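Local atomic coordinates of MGS-M5 (Unidentified, PDB entry 4Q3N), a protein that probably catalyses the NAD-dependent interconversion of L-lactate and pyruvate, as an L-lactate dehydrogenase built on a Rossmann fold. Residues 252-263 / 282-290. Numbering follows the deposited sequence.
With ACT (acetate ion), chain E.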
loop_
_atom_site.group_PDB
_atom_site.type_symbol
_atom_site.label_atom_id
_atom_site.label_comp_id
_atom_site.label_asym_id
_atom_site.label_seq_id
_atom_site.Cartn_x
_atom_site.Cartn_y
_atom_site.Cartn_z
ATOM N N ILE A 252 -8.416 -14.621 -11.543
ATOM C CA ILE A 252 -9.557 -15.551 -11.518
ATOM C C ILE A 252 -10.359 -15.290 -10.256
ATOM O O ILE A 252 -9.829 -15.430 -9.134
ATOM C CB ILE A 252 -9.107 -17.013 -11.535
ATOM C CG1 ILE A 252 -8.276 -17.264 -12.800
ATOM C CG2 ILE A 252 -10.356 -17.947 -11.452
ATOM C CD1 ILE A 252 -7.527 -18.582 -12.790
ATOM N N LEU A 253 -11.601 -14.867 -10.455
ATOM C CA LEU A 253 -12.573 -14.645 -9.360
ATOM C C LEU A 253 -13.932 -15.243 -9.691
ATOM O O LEU A 253 -14.371 -15.193 -10.828
ATOM C CB LEU A 253 -12.800 -13.144 -9.093
ATOM C CG LEU A 253 -11.544 -12.382 -8.624
ATOM C CD1 LEU A 253 -11.800 -10.909 -8.711
ATOM C CD2 LEU A 253 -11.107 -12.768 -7.161
ATOM N N PRO A 254 -14.626 -15.772 -8.678
ATOM C CA PRO A 254 -15.962 -16.305 -8.931
ATOM C C PRO A 254 -16.913 -15.130 -8.936
ATOM O O PRO A 254 -16.945 -14.367 -7.967
ATOM C CB PRO A 254 -16.198 -17.259 -7.768
ATOM C CG PRO A 254 -15.332 -16.698 -6.627
ATOM C CD PRO A 254 -14.134 -16.053 -7.316
ATOM N N ILE A 255 -17.611 -14.939 -10.056
ATOM C CA ILE A 255 -18.542 -13.818 -10.226
ATOM C C ILE A 255 -19.714 -14.317 -11.023
ATOM O O ILE A 255 -19.648 -15.420 -11.574
ATOM C CB ILE A 255 -17.888 -12.635 -10.974
ATOM C CG1 ILE A 255 -17.104 -13.145 -12.194
ATOM C CG2 ILE A 255 -16.862 -11.959 -10.085
ATOM C CD1 ILE A 255 -16.801 -12.053 -13.215
ATOM N N SER A 256 -20.790 -13.521 -11.075
ATOM C CA SER A 256 -21.923 -13.799 -11.942
ATOM C C SER A 256 -21.562 -13.552 -13.400
ATOM O O SER A 256 -21.259 -12.423 -13.771
ATOM C CB SER A 256 -23.144 -12.933 -11.583
ATOM O OG SER A 256 -23.601 -13.141 -10.262
ATOM N N VAL A 257 -21.636 -14.598 -14.224
ATOM C CA VAL A 257 -21.315 -14.481 -15.659
ATOM C C VAL A 257 -22.279 -15.317 -16.446
ATOM O O VAL A 257 -22.905 -16.254 -15.901
ATOM C CB VAL A 257 -19.877 -14.965 -15.981
ATOM C CG1 VAL A 257 -18.871 -13.942 -15.516
ATOM C CG2 VAL A 257 -19.615 -16.342 -15.321
ATOM N N LEU A 258 -22.393 -15.010 -17.733
ATOM C CA LEU A 258 -23.311 -15.741 -18.590
ATOM C C LEU A 258 -22.690 -17.099 -18.908
ATOM O O LEU A 258 -21.640 -17.153 -19.578
ATOM C CB LEU A 258 -23.587 -14.977 -19.879
ATOM C CG LEU A 258 -24.607 -15.647 -20.819
ATOM C CD1 LEU A 258 -26.075 -15.558 -20.214
ATOM C CD2 LEU A 258 -24.569 -15.061 -22.247
ATOM N N ASN A 259 -23.324 -18.187 -18.469
ATOM C CA ASN A 259 -22.742 -19.520 -18.723
ATOM C C ASN A 259 -22.464 -19.738 -20.207
ATOM O O ASN A 259 -21.318 -19.982 -20.608
ATOM C CB ASN A 259 -23.642 -20.651 -18.230
ATOM C CG ASN A 259 -23.027 -22.036 -18.537
ATOM O OD1 ASN A 259 -21.854 -22.259 -18.273
ATOM N ND2 ASN A 259 -23.802 -22.933 -19.136
ATOM N N ASN A 260 -23.516 -19.655 -21.016
ATOM C CA ASN A 260 -23.326 -19.638 -22.477
ATOM C C ASN A 260 -22.610 -20.904 -22.967
ATOM O O ASN A 260 -21.762 -20.842 -23.853
ATOM C CB ASN A 260 -22.531 -18.388 -22.883
ATOM C CG ASN A 260 -22.616 -18.065 -24.376
ATOM O OD1 ASN A 260 -23.608 -18.316 -25.005
ATOM N ND2 ASN A 260 -21.555 -17.485 -24.925
ATOM N N GLY A 261 -22.943 -22.054 -22.396
ATOM C CA GLY A 261 -22.394 -23.299 -22.928
ATOM C C GLY A 261 -21.058 -23.714 -22.292
ATOM O O GLY A 261 -20.547 -24.780 -22.565
ATOM N N VAL A 262 -20.493 -22.894 -21.424
ATOM C CA VAL A 262 -19.214 -23.300 -20.847
ATOM C C VAL A 262 -19.420 -24.510 -19.944
ATOM O O VAL A 262 -18.768 -25.529 -20.150
ATOM C CB VAL A 262 -18.511 -22.184 -20.075
ATOM C CG1 VAL A 262 -17.262 -22.773 -19.385
ATOM C CG2 VAL A 262 -18.101 -21.052 -21.036
ATOM N N TYR A 263 -20.350 -24.424 -18.984
ATOM C CA TYR A 263 -20.698 -25.580 -18.166
ATOM C C TYR A 263 -21.923 -26.261 -18.793
ATOM O O TYR A 263 -22.615 -25.661 -19.652
ATOM C CB TYR A 263 -20.938 -25.142 -16.690
ATOM C CG TYR A 263 -19.657 -24.810 -15.934
ATOM C CD1 TYR A 263 -18.997 -23.583 -16.130
ATOM C CD2 TYR A 263 -19.087 -25.730 -15.039
ATOM C CE1 TYR A 263 -17.812 -23.278 -15.464
ATOM C CE2 TYR A 263 -17.905 -25.428 -14.338
ATOM C CZ TYR A 263 -17.258 -24.207 -14.568
ATOM O OH TYR A 263 -16.084 -23.899 -13.897
ATOM N N VAL A 282 -14.559 -9.725 -18.916
ATOM C CA VAL A 282 -14.373 -11.161 -18.730
ATOM C C VAL A 282 -13.585 -11.761 -19.919
ATOM O O VAL A 282 -14.084 -11.812 -21.026
ATOM C CB VAL A 282 -15.742 -11.908 -18.607
ATOM C CG1 VAL A 282 -15.495 -13.409 -18.414
ATOM C CG2 VAL A 282 -16.487 -11.353 -17.399
ATOM N N HIS A 283 -12.361 -12.208 -19.676
ATOM C CA HIS A 283 -11.575 -12.796 -20.757
ATOM C C HIS A 283 -12.149 -14.163 -21.161
ATOM O O HIS A 283 -12.394 -14.445 -22.331
ATOM C CB HIS A 283 -10.081 -12.929 -20.362
ATOM C CG HIS A 283 -9.257 -13.546 -21.456
ATOM N ND1 HIS A 283 -9.083 -14.907 -21.568
ATOM C CD2 HIS A 283 -8.615 -12.994 -22.508
ATOM C CE1 HIS A 283 -8.386 -15.172 -22.657
ATOM N NE2 HIS A 283 -8.079 -14.027 -23.241
ATOM N N HIS A 284 -12.402 -15.011 -20.179
ATOM C CA HIS A 284 -13.152 -16.260 -20.406
ATOM C C HIS A 284 -13.591 -16.788 -19.055
ATOM O O HIS A 284 -13.062 -16.388 -18.016
ATOM C CB HIS A 284 -12.326 -17.342 -21.165
ATOM C CG HIS A 284 -11.140 -17.889 -20.389
ATOM N ND1 HIS A 284 -9.916 -17.255 -20.340
ATOM C CD2 HIS A 284 -10.980 -19.045 -19.693
ATOM C CE1 HIS A 284 -9.051 -17.989 -19.659
ATOM N NE2 HIS A 284 -9.676 -19.077 -19.245
ATOM N N ILE A 285 -14.528 -17.725 -19.074
ATOM C CA ILE A 285 -14.946 -18.414 -17.858
ATOM C C ILE A 285 -14.057 -19.620 -17.669
ATOM O O ILE A 285 -13.787 -20.347 -18.621
ATOM C CB ILE A 285 -16.397 -18.880 -17.971
ATOM C CG1 ILE A 285 -17.289 -17.645 -18.116
ATOM C CG2 ILE A 285 -16.794 -19.788 -16.731
ATOM C CD1 ILE A 285 -18.776 -18.051 -18.375
ATOM N N VAL A 286 -13.608 -19.863 -16.455
ATOM C CA VAL A 286 -12.744 -21.010 -16.261
ATOM C C VAL A 286 -13.623 -22.242 -16.111
ATOM O O VAL A 286 -14.569 -22.254 -15.291
ATOM C CB VAL A 286 -11.836 -20.804 -15.021
ATOM C CG1 VAL A 286 -11.016 -22.065 -14.741
ATOM C CG2 VAL A 286 -10.895 -19.558 -15.267
ATOM N N LYS A 287 -13.326 -23.280 -16.863
ATOM C CA LYS A 287 -14.125 -24.493 -16.780
ATOM C C LYS A 287 -13.467 -25.489 -15.837
ATOM O O LYS A 287 -12.430 -26.022 -16.146
ATOM C CB LYS A 287 -14.326 -25.097 -18.171
ATOM C CG LYS A 287 -15.015 -26.449 -18.214
ATOM C CD LYS A 287 -16.360 -26.425 -17.519
ATOM C CE LYS A 287 -17.108 -27.741 -17.806
ATOM N NZ LYS A 287 -16.559 -28.885 -16.988
ATOM N N LEU A 288 -14.060 -25.717 -14.670
ATOM C CA LEU A 288 -13.553 -26.744 -13.759
ATOM C C LEU A 288 -14.140 -28.092 -14.090
ATOM O O LEU A 288 -15.285 -28.169 -14.540
ATOM C CB LEU A 288 -13.910 -26.419 -12.291
ATOM C CG LEU A 288 -13.420 -25.037 -11.845
ATOM C CD1 LEU A 288 -14.078 -24.732 -10.463
ATOM C CD2 LEU A 288 -11.852 -25.040 -11.774
ATOM N N LYS A 289 -13.384 -29.164 -13.836
ATOM C CA LYS A 289 -13.954 -30.530 -13.893
ATOM C C LYS A 289 -14.747 -30.750 -12.600
ATOM O O LYS A 289 -14.160 -30.915 -11.539
ATOM C CB LYS A 289 -12.863 -31.620 -14.040
ATOM C CG LYS A 289 -12.181 -31.757 -15.410
ATOM C CD LYS A 289 -11.455 -33.136 -15.513
ATOM C CE LYS A 289 -11.238 -33.626 -16.957
ATOM N NZ LYS A 289 -10.006 -33.128 -17.671
ATOM N N LEU A 290 -16.073 -30.766 -12.676
ATOM C CA LEU A 290 -16.897 -30.916 -11.479
ATOM C C LEU A 290 -17.156 -32.375 -11.259
ATOM O O LEU A 290 -17.223 -33.113 -12.235
ATOM C CB LEU A 290 -18.234 -30.174 -11.626
ATOM C CG LEU A 290 -18.101 -28.679 -11.800
ATOM C CD1 LEU A 290 -19.523 -28.003 -11.835
ATOM C CD2 LEU A 290 -17.208 -28.043 -10.741
HETATM C C ACT E . -8.164 -21.917 -17.292
HETATM O O ACT E . -8.106 -23.175 -17.141
HETATM O OXT ACT E . -9.010 -21.486 -18.123
HETATM C CH3 ACT E . -7.259 -20.954 -16.579
#
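Residues 252-258 and 282-285, carrying Val257 and Ile285 into contact, run as strands whose axes pass 8.8 Å apart at 82°, and no backbone bond joins them directly; side chains bridge the gap. Ile285 and Val257 meet tip to tip, CD1 of Ile285 lying 3.6 Å from CG2 of Val257. With CG1 of Ile285 beside its backbone N (chi1 -63°), the CG2 branch is left to touch both CG1 of Val262 and, at the ring edge, CE1 of Tyr263. The two are the outer strands of the three-stranded antiparallel sheet of the lactate/malate dehydrogenase C-terminal domain, with strand 270-278 between them; past their ends, Tyr263 shows how a single phenol can tie two loops together. Tyr263 OH donates to Val286 O (2.6 Å), in the carbonyl plane and on a lone pair, and accepts from Leu288 N (2.8 Å) through a nearly straight hydrogen bond (N-H...O 168°). Lys287 CD lies over one face, 3.6 Å from the Tyr263 ring centroid, a CH-pi contact; the bends in the lysine chain then let NZ reach Leu288 O. A phenylalanine in place of Tyr263 would probably leave Val286 O and Leu288 N without their shared partner. The side-chain amide of Asn259 holds both the N and the O of Tyr263: OD1 accepts from Tyr263 N at 2.7 Å and ND2 donates to Tyr263 O, bracketing the type I' turn from Asn259 to Val262.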